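Topoisomerase IV subunit A (Escherichia coli, PDB 1ZVT) is a DNA-binding subunit of topoisomerase IV, a type II enzyme that decatenates and relaxes DNA, whose C-terminal domain probably helps select the substrate. Local coordinates at residues Q96-A101 with P137-D142; A104-V109 with K169-K174; S144-A149 with M156-V161. One frame throughout, in Å; residues are numbered along the deposited sequence.

Contact 1 (Q96-A101 with P137-D142); sequences QKLLMA and PVVIED
The carbonyl oxygen Lys97 O accepts two hydrogen bonds. One comes across the contact from the backbone: Ile140 N lies 2.9 Å from Lys97 O, tilted 35° from the carbonyl plane. The other comes from the preceding side chain: Gln96 NE2 sits 3.2 Å from Lys97 O, in the carbonyl plane and on a lone pair. Gln96 carries CG anti to its own N (chi1 177°), and the bend at chi2 (64°) swings the amide across toward 137-142, beside the next carbonyl. Lys97 O lies almost in the plane of the Gln96 amide, which probably fixes the amide's turn. The amide also rests on Val139, with Gln96 NE2 3.5 Å from Val139 CG1. Further along, Leu99 and Val138 form an antiparallel hydrogen-bonded pair, with Leu99 N 2.7 Å from Val138 O and Val138 N bonding back to Leu99 O. Leu98 CD2 meets Val139 CG2 at 3.8 Å on one face of the sheet. On the other, Leu99 CB packs against Val138 CB. Ile140 CD1 also reaches Leu99 CB, at 4.1 Å. At the far end the sulfur Met100 SD lies 3.9 Å from Pro137 CB. Strand 138-139 is one of the two outer strands of a four-stranded beta-pinwheel blade. Strand 97-101 lies between it and strand 106-111. Leu99 and Val138 also touch strand 190-196, Leu98 and Pro137 strand 86-90.

Contact 2 (A104-V109 with K169-K174); sequences AGYGFV and KGKGNK
Tyr106 has CG anti to its carbonyl carbon (chi1 -70°), and Lys171 is extended throughout, with CG anti to its backbone N (chi1 179°). These torsions lay the lysine chain over one face of the tyrosine ring. Lys171 CE stands 3.5 Å from the centroid of the Tyr106 ring, almost exactly on the ring normal, in a CH-pi contact. Lys171 NZ is 4.1 Å from the same centroid and forms a cation-pi interaction. The ammonium group also donates to a water, with Lys171 NZ 2.8 Å from its oxygen. Lys174 approaches the phenol end, where its CE comes 3.5 Å from Tyr106 OH. The backbones pair at Gly107 and Asn173: Gly107 N is 2.9 Å from Asn173 O, and Asn173 N bonds back to Gly107 O. A second water donates to Gly107 O and accepts from Asn173 ND2, tying the amide side chain to the same carbonyl. Gly172 CA lies near the plane of the Phe108 ring, 3.9 Å from Phe108 CD2 at its edge. A CB on Gly172 would run into Gly107 O, and at this backbone conformation it would also press on the carbonyl oxygen of Lys171. Phe108 CE2 is 3.5 Å from Gly170 O. Strand 173-174 forms one margin of the four-stranded pinwheel blade. It borders strand 106-111, whose other neighbour is strand 97-101, and Phe108 touches Met100 of that strand.

Contact 3 (S144-A149 with M156-V161); sequences SDMLLA and MLMFPV
Met146 crosses Met158 at about a right angle in a beta hairpin, strands 146-151 and 155-160, at the middle of a beta-pinwheel blade. Met146 CB lies 3.8 Å from Met158 CG. Met146 CG is 4.2 Å from Met158 SD. The sulfur, Met146 SD, reaches Pro160 CA at 3.7 Å. Bends at chi2 (-62°) and chi3 (-67°) curl the tip back over the partner strand. There the methyl Met146 CE lies over the Phe159-Pro160 peptide, 3.3 Å from Phe159 C, and touches Met158 CG and Pro160 CD. With an alanine here the sulfur and methyl are gone, and the Phe159-Pro160 peptide and the Pro160 ring would probably lose their cover, leaving a gap beside Met158. On the face that carries Leu147 and Phe159, the two side chains run side by side, with Leu147 CD2 3.8 Å from Phe159 CZ. On the face of Leu148 and Met158, Leu148 CD1 touches Met158 CB; it also meets Met156 CE. Backbone bonds join Leu147 with Phe159 and Ala149 with Leu157, both ways. Strand 190-196 flanks the hairpin, and Leu218 of helix 215-219 touches Met156 and Met158. At the hairpin's open end, Val161 N donates to Asp145 O at 3.0 Å, with an N-H...O angle of 172°.

Contacts 1 and 2 belong to one four-stranded antiparallel sheet, ordered 138-139, 97-101, 106-111, 173-174. Each joins an outer strand to an inner one, and their centres are about 13 Å apart. A probable hydrogen bond from Phe108 N to Met100 O joins the two inner strands. Contact 3 is the central hairpin of the next sheet, its centre about 12 Å from contact 1's and 15 Å from contact 2's. Leu99 CD2 meets Leu147 CD1 between these sheets. Along the chain, the segments of contacts 1 and 2 alternate, and both segments of contact 3 fall between 137-142 and 169-174. Strand 173-174 thus returns to the earlier blade after the next hairpin, interlocking successive beta-pinwheel blades.

Contact 1 (Q96-A101 with P137-D142)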
ATOM      1  N   GLN A  96      -4.450   5.690 -13.246  1.00 21.94           N
ATOM      2  CA  GLN A  96      -3.661   6.191 -12.104  1.00 20.48           C
ATOM      3  C   GLN A  96      -2.452   5.293 -11.855  1.00 20.37           C
ATOM      4  O   GLN A  96      -2.597   4.091 -11.655  1.00 19.84           O
ATOM      5  CB  GLN A  96      -4.519   6.244 -10.810  1.00 20.50           C
ATOM      6  CG  GLN A  96      -3.753   6.689  -9.571  1.00 23.08           C
ATOM      7  CD  GLN A  96      -3.251   8.106  -9.694  1.00 25.93           C
ATOM      8  OE1 GLN A  96      -4.034   9.031  -9.934  1.00 25.69           O
ATOM      9  NE2 GLN A  96      -1.937   8.285  -9.568  1.00 26.08           N
ATOM     10  N   LYS A  97      -1.264   5.875 -11.841  1.00 19.56           N
ATOM     11  CA  LYS A  97      -0.068   5.089 -11.511  1.00 19.61           C
ATOM     12  C   LYS A  97       0.042   4.757 -10.033  1.00 18.19           C
ATOM     13  O   LYS A  97      -0.272   5.592  -9.173  1.00 18.42           O
ATOM     14  CB  LYS A  97       1.194   5.821 -11.971  1.00 20.14           C
ATOM     15  CG  LYS A  97       1.299   5.973 -13.500  1.00 23.90           C
ATOM     16  CD  LYS A  97       1.925   4.739 -14.137  1.00 30.64           C
ATOM     17  CE  LYS A  97       1.900   4.787 -15.663  1.00 31.47           C
ATOM     18  NZ  LYS A  97       2.883   5.768 -16.233  1.00 35.05           N
ATOM     19  N   LEU A  98       0.522   3.540  -9.753  1.00 17.56           N
ATOM     20  CA  LEU A  98       0.652   3.028  -8.386  1.00 16.91           C
ATOM     21  C   LEU A  98       1.989   2.358  -8.251  1.00 17.58           C
ATOM     22  O   LEU A  98       2.530   1.838  -9.238  1.00 18.34           O
ATOM     23  CB  LEU A  98      -0.410   1.954  -8.117  1.00 18.01           C
ATOM     24  CG  LEU A  98      -1.865   2.274  -8.423  1.00 20.09           C
ATOM     25  CD1 LEU A  98      -2.713   1.023  -8.274  1.00 21.43           C
ATOM     26  CD2 LEU A  98      -2.320   3.349  -7.435  1.00 21.90           C
ATOM     27  N   LEU A  99       2.523   2.358  -7.039  1.00 17.05           N
ATOM     28  CA  LEU A  99       3.726   1.578  -6.748  1.00 16.97           C
ATOM     29  C   LEU A  99       3.328   0.330  -5.961  1.00 17.34           C
ATOM     30  O   LEU A  99       2.791   0.446  -4.853  1.00 16.96           O
ATOM     31  CB  LEU A  99       4.716   2.429  -5.936  1.00 16.71           C
ATOM     32  CG  LEU A  99       5.936   1.759  -5.303  1.00 18.40           C
ATOM     33  CD1 LEU A  99       6.815   1.145  -6.398  1.00 18.66           C
ATOM     34  CD2 LEU A  99       6.738   2.772  -4.480  1.00 18.34           C
ATOM     35  N   MET A 100       3.653  -0.844  -6.508  1.00 16.41           N
ATOM     36  CA  MET A 100       3.409  -2.134  -5.851  1.00 17.71           C
ATOM     37  C   MET A 100       4.743  -2.719  -5.435  1.00 17.49           C
ATOM     38  O   MET A 100       5.718  -2.627  -6.185  1.00 17.37           O
ATOM     39  CB  MET A 100       2.737  -3.120  -6.816  1.00 19.05           C
ATOM     40  CG  MET A 100       1.338  -2.730  -7.271  1.00 19.98           C
ATOM     41  SD  MET A 100       0.148  -2.517  -5.910  1.00 25.31           S
ATOM     42  CE  MET A 100       0.321  -4.003  -4.970  1.00 26.24           C
ATOM     43  N   ALA A 101       4.805  -3.320  -4.245  1.00 16.75           N
ATOM     44  CA  ALA A 101       6.076  -3.844  -3.757  1.00 15.65           C
ATOM     45  C   ALA A 101       5.883  -4.883  -2.677  1.00 16.38           C
ATOM     46  O   ALA A 101       4.814  -4.959  -2.033  1.00 16.36           O
ATOM     47  CB  ALA A 101       6.964  -2.695  -3.239  1.00 16.54           C
ATOM     48  N   PRO A 137       0.268  -0.335  -0.971  1.00 17.47           N
ATOM     49  CA  PRO A 137       0.381   0.314  -2.310  1.00 18.65           C
ATOM     50  C   PRO A 137       0.458   1.807  -2.169  1.00 18.63           C
ATOM     51  O   PRO A 137      -0.183   2.367  -1.274  1.00 20.73           O
ATOM     52  CB  PRO A 137      -0.940  -0.076  -3.019  1.00 19.34           C
ATOM     53  CG  PRO A 137      -1.296  -1.393  -2.351  1.00 19.21           C
ATOM     54  CD  PRO A 137      -0.916  -1.201  -0.895  1.00 18.67           C
ATOM     55  N   VAL A 138       1.230   2.461  -3.031  1.00 18.81           N
ATOM     56  CA  VAL A 138       1.379   3.899  -2.961  1.00 19.42           C
ATOM     57  C   VAL A 138       0.885   4.492  -4.257  1.00 19.11           C
ATOM     58  O   VAL A 138       1.340   4.102  -5.336  1.00 19.87           O
ATOM     59  CB  VAL A 138       2.823   4.331  -2.736  1.00 19.20           C
ATOM     60  CG1 VAL A 138       2.911   5.877  -2.574  1.00 20.34           C
ATOM     61  CG2 VAL A 138       3.403   3.618  -1.503  1.00 20.08           C
ATOM     62  N   VAL A 139      -0.056   5.428  -4.144  1.00 19.91           N
ATOM     63  CA  VAL A 139      -0.544   6.159  -5.313  1.00 21.02           C
ATOM     64  C   VAL A 139       0.533   7.159  -5.718  1.00 21.09           C
ATOM     65  O   VAL A 139       1.018   7.963  -4.894  1.00 21.71           O
ATOM     66  CB  VAL A 139      -1.886   6.875  -5.018  1.00 20.46           C
ATOM     67  CG1 VAL A 139      -2.294   7.793  -6.162  1.00 23.71           C
ATOM     68  CG2 VAL A 139      -2.982   5.880  -4.718  1.00 21.35           C
ATOM     69  N   ILE A 140       0.936   7.106  -6.986  1.00 20.75           N
ATOM     70  CA  ILE A 140       1.996   7.991  -7.457  1.00 21.01           C
ATOM     71  C   ILE A 140       1.351   9.260  -8.030  1.00 23.30           C
ATOM     72  O   ILE A 140       0.710   9.208  -9.087  1.00 23.14           O
ATOM     73  CB  ILE A 140       2.875   7.305  -8.517  1.00 21.09           C
ATOM     74  CG1 ILE A 140       3.644   6.117  -7.917  1.00 19.87           C
ATOM     75  CG2 ILE A 140       3.829   8.345  -9.155  1.00 21.23           C
ATOM     76  CD1 ILE A 140       4.219   5.163  -8.985  1.00 19.87           C
ATOM     77  N   GLU A 141       1.543  10.387  -7.337  1.00 25.19           N
ATOM     78  CA  GLU A 141       0.840  11.634  -7.676  1.00 27.86           C
ATOM     79  C   GLU A 141       1.487  12.360  -8.837  1.00 28.42           C
ATOM     80  O   GLU A 141       0.782  12.939  -9.669  1.00 30.26           O
ATOM     81  CB  GLU A 141       0.724  12.566  -6.459  1.00 28.37           C
ATOM     82  CG  GLU A 141      -0.176  12.025  -5.348  1.00 32.70           C
ATOM     83  CD  GLU A 141      -1.645  11.894  -5.744  1.00 36.78           C
ATOM     84  OE1 GLU A 141      -2.094  12.545  -6.720  1.00 40.82           O
ATOM     85  OE2 GLU A 141      -2.359  11.127  -5.058  1.00 41.53           O
ATOM     86  N   ASP A 142       2.819  12.310  -8.903  1.00 29.13           N
ATOM     87  CA  ASP A 142       3.595  12.923  -9.986  1.00 29.72           C
ATOM     88  C   ASP A 142       4.736  12.001 -10.439  1.00 29.33           C
ATOM     89  O   ASP A 142       5.480  11.438  -9.617  1.00 27.30           O
ATOM     90  CB  ASP A 142       4.151  14.281  -9.532  1.00 30.45           C
ATOM     91  CG  ASP A 142       5.023  14.978 -10.609  1.00 33.53           C
ATOM     92  OD1 ASP A 142       4.977  14.627 -11.804  1.00 37.38           O
ATOM     93  OD2 ASP A 142       5.764  15.916 -10.251  1.00 38.67           O
TER

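Contact 2 (A104-V109 with K169-K174)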
ATOM      1  N   ALA A 104      10.391  -7.966   0.563  1.00 16.65           N
ATOM      2  CA  ALA A 104      11.689  -8.492   0.122  1.00 16.45           C
ATOM      3  C   ALA A 104      12.487  -7.437  -0.668  1.00 17.44           C
ATOM      4  O   ALA A 104      13.648  -7.669  -1.009  1.00 18.35           O
ATOM      5  CB  ALA A 104      11.455  -9.763  -0.738  1.00 16.66           C
ATOM      6  N   GLY A 105      11.857  -6.307  -0.990  1.00 16.95           N
ATOM      7  CA  GLY A 105      12.534  -5.194  -1.665  1.00 16.90           C
ATOM      8  C   GLY A 105      12.420  -5.211  -3.180  1.00 17.17           C
ATOM      9  O   GLY A 105      13.262  -4.611  -3.880  1.00 17.62           O
ATOM     10  N   TYR A 106      11.397  -5.905  -3.682  1.00 17.05           N
ATOM     11  CA  TYR A 106      11.090  -5.941  -5.113  1.00 17.29           C
ATOM     12  C   TYR A 106       9.757  -5.265  -5.383  1.00 17.11           C
ATOM     13  O   TYR A 106       8.872  -5.299  -4.554  1.00 17.73           O
ATOM     14  CB  TYR A 106      11.023  -7.401  -5.589  1.00 18.14           C
ATOM     15  CG  TYR A 106      12.381  -8.069  -5.596  1.00 19.61           C
ATOM     16  CD1 TYR A 106      12.914  -8.632  -4.434  1.00 20.62           C
ATOM     17  CD2 TYR A 106      13.122  -8.122  -6.760  1.00 20.96           C
ATOM     18  CE1 TYR A 106      14.188  -9.249  -4.441  1.00 22.96           C
ATOM     19  CE2 TYR A 106      14.383  -8.718  -6.789  1.00 22.42           C
ATOM     20  CZ  TYR A 106      14.908  -9.265  -5.625  1.00 21.66           C
ATOM     21  OH  TYR A 106      16.141  -9.864  -5.666  1.00 23.73           O
ATOM     22  N   GLY A 107       9.608  -4.651  -6.550  1.00 16.41           N
ATOM     23  CA  GLY A 107       8.316  -4.097  -6.916  1.00 16.88           C
ATOM     24  C   GLY A 107       8.249  -3.505  -8.299  1.00 16.88           C
ATOM     25  O   GLY A 107       9.155  -3.694  -9.131  1.00 16.91           O
ATOM     26  N   PHE A 108       7.163  -2.801  -8.572  1.00 16.37           N
ATOM     27  CA  PHE A 108       6.973  -2.266  -9.917  1.00 16.65           C
ATOM     28  C   PHE A 108       5.982  -1.145  -9.921  1.00 16.97           C
ATOM     29  O   PHE A 108       5.180  -0.997  -9.004  1.00 17.69           O
ATOM     30  CB  PHE A 108       6.559  -3.387 -10.906  1.00 16.08           C
ATOM     31  CG  PHE A 108       5.315  -4.167 -10.501  1.00 16.76           C
ATOM     32  CD1 PHE A 108       4.057  -3.741 -10.910  1.00 16.83           C
ATOM     33  CD2 PHE A 108       5.411  -5.343  -9.741  1.00 17.24           C
ATOM     34  CE1 PHE A 108       2.884  -4.459 -10.541  1.00 15.67           C
ATOM     35  CE2 PHE A 108       4.264  -6.056  -9.380  1.00 17.35           C
ATOM     36  CZ  PHE A 108       2.995  -5.603  -9.773  1.00 15.80           C
ATOM     37  N   VAL A 109       6.028  -0.344 -10.974  1.00 17.09           N
ATOM     38  CA  VAL A 109       4.985   0.654 -11.175  1.00 18.07           C
ATOM     39  C   VAL A 109       3.919   0.011 -12.057  1.00 18.77           C
ATOM     40  O   VAL A 109       4.247  -0.731 -12.989  1.00 19.78           O
ATOM     41  CB  VAL A 109       5.551   1.920 -11.855  1.00 18.65           C
ATOM     42  CG1 VAL A 109       4.441   2.893 -12.166  1.00 18.91           C
ATOM     43  CG2 VAL A 109       6.584   2.601 -10.927  1.00 20.12           C
ATOM     44  N   LYS A 169       2.178  -7.106 -13.648  1.00 22.65           N
ATOM     45  CA  LYS A 169       2.195  -8.079 -12.561  1.00 23.59           C
ATOM     46  C   LYS A 169       3.601  -8.666 -12.416  1.00 22.97           C
ATOM     47  O   LYS A 169       4.489  -8.384 -13.242  1.00 23.92           O
ATOM     48  CB  LYS A 169       1.200  -9.212 -12.851  1.00 23.63           C
ATOM     49  CG  LYS A 169       1.584 -10.038 -14.085  1.00 25.56           C
ATOM     50  CD  LYS A 169       0.515 -11.095 -14.434  1.00 27.13           C
ATOM     51  CE  LYS A 169       1.033 -12.056 -15.496  1.00 34.16           C
ATOM     52  NZ  LYS A 169       1.780 -11.376 -16.615  1.00 37.09           N
ATOM     53  N   GLY A 170       3.785  -9.497 -11.390  1.00 21.87           N
ATOM     54  CA  GLY A 170       5.011 -10.300 -11.214  1.00 22.07           C
ATOM     55  C   GLY A 170       5.695 -10.048  -9.888  1.00 21.32           C
ATOM     56  O   GLY A 170       5.144  -9.373  -8.995  1.00 21.13           O
ATOM     57  N   LYS A 171       6.903 -10.583  -9.756  1.00 20.31           N
ATOM     58  CA  LYS A 171       7.714 -10.308  -8.571  1.00 20.29           C
ATOM     59  C   LYS A 171       8.127  -8.844  -8.539  1.00 20.17           C
ATOM     60  O   LYS A 171       8.244  -8.250  -7.458  1.00 19.88           O
ATOM     61  CB  LYS A 171       8.958 -11.195  -8.590  1.00 19.71           C
ATOM     62  CG  LYS A 171       9.913 -10.997  -7.429  1.00 21.12           C
ATOM     63  CD  LYS A 171      11.213 -11.776  -7.700  1.00 23.46           C
ATOM     64  CE  LYS A 171      12.184 -11.727  -6.529  1.00 24.82           C
ATOM     65  NZ  LYS A 171      13.392 -12.597  -6.778  1.00 23.11           N
ATOM     66  N   GLY A 172       8.339  -8.263  -9.722  1.00 19.94           N
ATOM     67  CA  GLY A 172       8.932  -6.944  -9.825  1.00 19.45           C
ATOM     68  C   GLY A 172      10.447  -6.968  -9.898  1.00 20.31           C
ATOM     69  O   GLY A 172      11.092  -8.036  -9.880  1.00 20.50           O
ATOM     70  N   ASN A 173      11.023  -5.779  -9.999  1.00 19.27           N
ATOM     71  CA  ASN A 173      12.472  -5.639 -10.065  1.00 19.27           C
ATOM     72  C   ASN A 173      12.969  -5.087  -8.731  1.00 19.02           C
ATOM     73  O   ASN A 173      12.184  -4.556  -7.947  1.00 18.67           O
ATOM     74  CB  ASN A 173      12.831  -4.689 -11.199  1.00 19.51           C
ATOM     75  CG  ASN A 173      12.485  -5.261 -12.561  1.00 22.27           C
ATOM     76  OD1 ASN A 173      13.080  -6.251 -12.988  1.00 25.05           O
ATOM     77  ND2 ASN A 173      11.513  -4.662 -13.233  1.00 20.98           N
ATOM     78  N   LYS A 174      14.267  -5.225  -8.468  1.00 18.91           N
ATOM     79  CA  LYS A 174      14.834  -4.799  -7.200  1.00 19.32           C
ATOM     80  C   LYS A 174      14.719  -3.285  -7.001  1.00 18.79           C
ATOM     81  O   LYS A 174      15.131  -2.483  -7.861  1.00 18.89           O
ATOM     82  CB  LYS A 174      16.311  -5.228  -7.119  1.00 18.92           C
ATOM     83  CG  LYS A 174      16.903  -5.077  -5.725  1.00 21.15           C
ATOM     84  CD  LYS A 174      18.328  -5.643  -5.655  1.00 21.56           C
ATOM     85  CE  LYS A 174      18.324  -7.163  -5.789  1.00 23.06           C
ATOM     86  NZ  LYS A 174      19.723  -7.706  -5.889  1.00 26.27           N
TER
HETATM   87  O   HOH W   1      14.881 -12.743  -4.371  1.00 29.74           O
HETATM   88  O   HOH W   2       9.845  -2.860 -11.705  1.00 22.10           O

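Contact 3 (S144-A149 with M156-V161)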
ATOM      1  N   SER A 144       7.562  12.571 -11.494  1.00 27.74           N
ATOM      2  CA  SER A 144       8.902  13.026 -11.098  1.00 27.41           C
ATOM      3  C   SER A 144       9.170  12.878  -9.590  1.00 26.19           C
ATOM      4  O   SER A 144      10.230  13.251  -9.086  1.00 25.69           O
ATOM      5  CB  SER A 144       9.159  14.462 -11.576  1.00 28.24           C
ATOM      6  OG  SER A 144       8.461  15.403 -10.776  1.00 33.05           O
ATOM      7  N   ASP A 145       8.207  12.302  -8.873  1.00 24.55           N
ATOM      8  CA  ASP A 145       8.359  12.090  -7.433  1.00 23.90           C
ATOM      9  C   ASP A 145       9.520  11.125  -7.139  1.00 23.01           C
ATOM     10  O   ASP A 145       9.970  10.391  -8.030  1.00 22.27           O
ATOM     11  CB  ASP A 145       7.045  11.570  -6.840  1.00 24.22           C
ATOM     12  CG  ASP A 145       5.972  12.681  -6.658  1.00 27.89           C
ATOM     13  OD1 ASP A 145       6.261  13.887  -6.858  1.00 28.01           O
ATOM     14  OD2 ASP A 145       4.815  12.326  -6.312  1.00 30.54           O
ATOM     15  N   MET A 146      10.007  11.159  -5.894  1.00 21.84           N
ATOM     16  CA  MET A 146      11.111  10.299  -5.455  1.00 21.98           C
ATOM     17  C   MET A 146      10.554   9.114  -4.678  1.00 20.66           C
ATOM     18  O   MET A 146       9.625   9.258  -3.897  1.00 22.49           O
ATOM     19  CB  MET A 146      12.061  11.047  -4.520  1.00 22.42           C
ATOM     20  CG  MET A 146      12.701  12.279  -5.129  1.00 25.76           C
ATOM     21  SD  MET A 146      13.701  11.820  -6.549  1.00 32.10           S
ATOM     22  CE  MET A 146      14.993  10.892  -5.825  1.00 29.71           C
ATOM     23  N   LEU A 147      11.120   7.945  -4.911  1.00 19.10           N
ATOM     24  CA  LEU A 147      10.835   6.754  -4.107  1.00 18.01           C
ATOM     25  C   LEU A 147      11.830   6.752  -2.953  1.00 17.66           C
ATOM     26  O   LEU A 147      13.014   7.011  -3.158  1.00 17.55           O
ATOM     27  CB  LEU A 147      11.023   5.493  -4.978  1.00 18.46           C
ATOM     28  CG  LEU A 147      10.805   4.110  -4.348  1.00 18.42           C
ATOM     29  CD1 LEU A 147      10.414   3.107  -5.423  1.00 17.95           C
ATOM     30  CD2 LEU A 147      12.044   3.638  -3.575  1.00 19.86           C
ATOM     31  N   LEU A 148      11.345   6.491  -1.745  1.00 17.03           N
ATOM     32  CA  LEU A 148      12.214   6.445  -0.577  1.00 17.22           C
ATOM     33  C   LEU A 148      11.944   5.133   0.127  1.00 16.59           C
ATOM     34  O   LEU A 148      10.785   4.809   0.450  1.00 16.50           O
ATOM     35  CB  LEU A 148      11.958   7.634   0.361  1.00 17.76           C
ATOM     36  CG  LEU A 148      12.772   7.615   1.654  1.00 19.51           C
ATOM     37  CD1 LEU A 148      14.280   7.731   1.414  1.00 21.97           C
ATOM     38  CD2 LEU A 148      12.316   8.707   2.604  1.00 21.08           C
ATOM     39  N   ALA A 149      12.999   4.336   0.273  1.00 15.41           N
ATOM     40  CA  ALA A 149      12.878   3.034   0.915  1.00 15.24           C
ATOM     41  C   ALA A 149      13.697   3.039   2.177  1.00 15.56           C
ATOM     42  O   ALA A 149      14.811   3.569   2.200  1.00 15.84           O
ATOM     43  CB  ALA A 149      13.441   1.922  -0.031  1.00 16.16           C
ATOM     44  N   MET A 156      18.650   3.463   4.205  1.00 19.39           N
ATOM     45  CA  MET A 156      17.770   4.337   3.421  1.00 20.65           C
ATOM     46  C   MET A 156      18.308   4.512   2.002  1.00 19.16           C
ATOM     47  O   MET A 156      19.516   4.678   1.783  1.00 18.42           O
ATOM     48  CB  MET A 156      17.624   5.718   4.084  1.00 21.05           C
ATOM     49  CG  MET A 156      17.006   5.673   5.458  1.00 24.50           C
ATOM     50  SD  MET A 156      16.794   7.341   6.130  1.00 30.97           S
ATOM     51  CE  MET A 156      16.054   8.188   4.792  1.00 22.10           C
ATOM     52  N   LEU A 157      17.407   4.456   1.032  1.00 17.88           N
ATOM     53  CA  LEU A 157      17.784   4.709  -0.365  1.00 18.25           C
ATOM     54  C   LEU A 157      16.704   5.533  -1.019  1.00 18.32           C
ATOM     55  O   LEU A 157      15.530   5.228  -0.852  1.00 18.30           O
ATOM     56  CB  LEU A 157      17.917   3.387  -1.137  1.00 18.48           C
ATOM     57  CG  LEU A 157      18.349   3.482  -2.614  1.00 16.95           C
ATOM     58  CD1 LEU A 157      19.774   3.980  -2.757  1.00 19.42           C
ATOM     59  CD2 LEU A 157      18.217   2.143  -3.321  1.00 19.61           C
ATOM     60  N   MET A 158      17.099   6.554  -1.773  1.00 19.17           N
ATOM     61  CA  MET A 158      16.125   7.387  -2.501  1.00 19.00           C
ATOM     62  C   MET A 158      16.533   7.466  -3.976  1.00 18.56           C
ATOM     63  O   MET A 158      17.707   7.669  -4.282  1.00 19.19           O
ATOM     64  CB  MET A 158      16.045   8.810  -1.930  1.00 19.13           C
ATOM     65  CG  MET A 158      14.914   9.630  -2.538  1.00 20.46           C
ATOM     66  SD  MET A 158      14.648  11.157  -1.615  1.00 24.64           S
ATOM     67  CE  MET A 158      15.975  12.196  -2.173  1.00 24.97           C
ATOM     68  N   PHE A 159      15.567   7.327  -4.883  1.00 18.26           N
ATOM     69  CA  PHE A 159      15.823   7.531  -6.318  1.00 18.79           C
ATOM     70  C   PHE A 159      14.499   7.877  -6.996  1.00 19.16           C
ATOM     71  O   PHE A 159      13.437   7.606  -6.431  1.00 19.24           O
ATOM     72  CB  PHE A 159      16.469   6.285  -6.965  1.00 19.06           C
ATOM     73  CG  PHE A 159      15.638   5.028  -6.845  1.00 17.76           C
ATOM     74  CD1 PHE A 159      14.578   4.779  -7.724  1.00 14.88           C
ATOM     75  CD2 PHE A 159      15.949   4.071  -5.880  1.00 19.01           C
ATOM     76  CE1 PHE A 159      13.815   3.607  -7.607  1.00 17.96           C
ATOM     77  CE2 PHE A 159      15.188   2.909  -5.750  1.00 17.34           C
ATOM     78  CZ  PHE A 159      14.125   2.677  -6.627  1.00 17.25           C
ATOM     79  N   PRO A 160      14.551   8.495  -8.188  1.00 20.34           N
ATOM     80  CA  PRO A 160      13.289   8.894  -8.835  1.00 20.30           C
ATOM     81  C   PRO A 160      12.411   7.677  -9.113  1.00 20.11           C
ATOM     82  O   PRO A 160      12.902   6.659  -9.591  1.00 19.54           O
ATOM     83  CB  PRO A 160      13.764   9.533 -10.143  1.00 19.78           C
ATOM     84  CG  PRO A 160      15.164   9.996  -9.847  1.00 19.98           C
ATOM     85  CD  PRO A 160      15.716   8.874  -9.009  1.00 20.74           C
ATOM     86  N   VAL A 161      11.114   7.767  -8.801  1.00 20.40           N
ATOM     87  CA  VAL A 161      10.244   6.598  -8.980  1.00 20.99           C
ATOM     88  C   VAL A 161      10.165   6.132 -10.464  1.00 21.15           C
ATOM     89  O   VAL A 161       9.910   4.955 -10.720  1.00 21.30           O
ATOM     90  CB  VAL A 161       8.837   6.814  -8.331  1.00 20.59           C
ATOM     91  CG1 VAL A 161       8.033   7.792  -9.136  1.00 20.41           C
ATOM     92  CG2 VAL A 161       8.084   5.471  -8.151  1.00 21.65           C
TER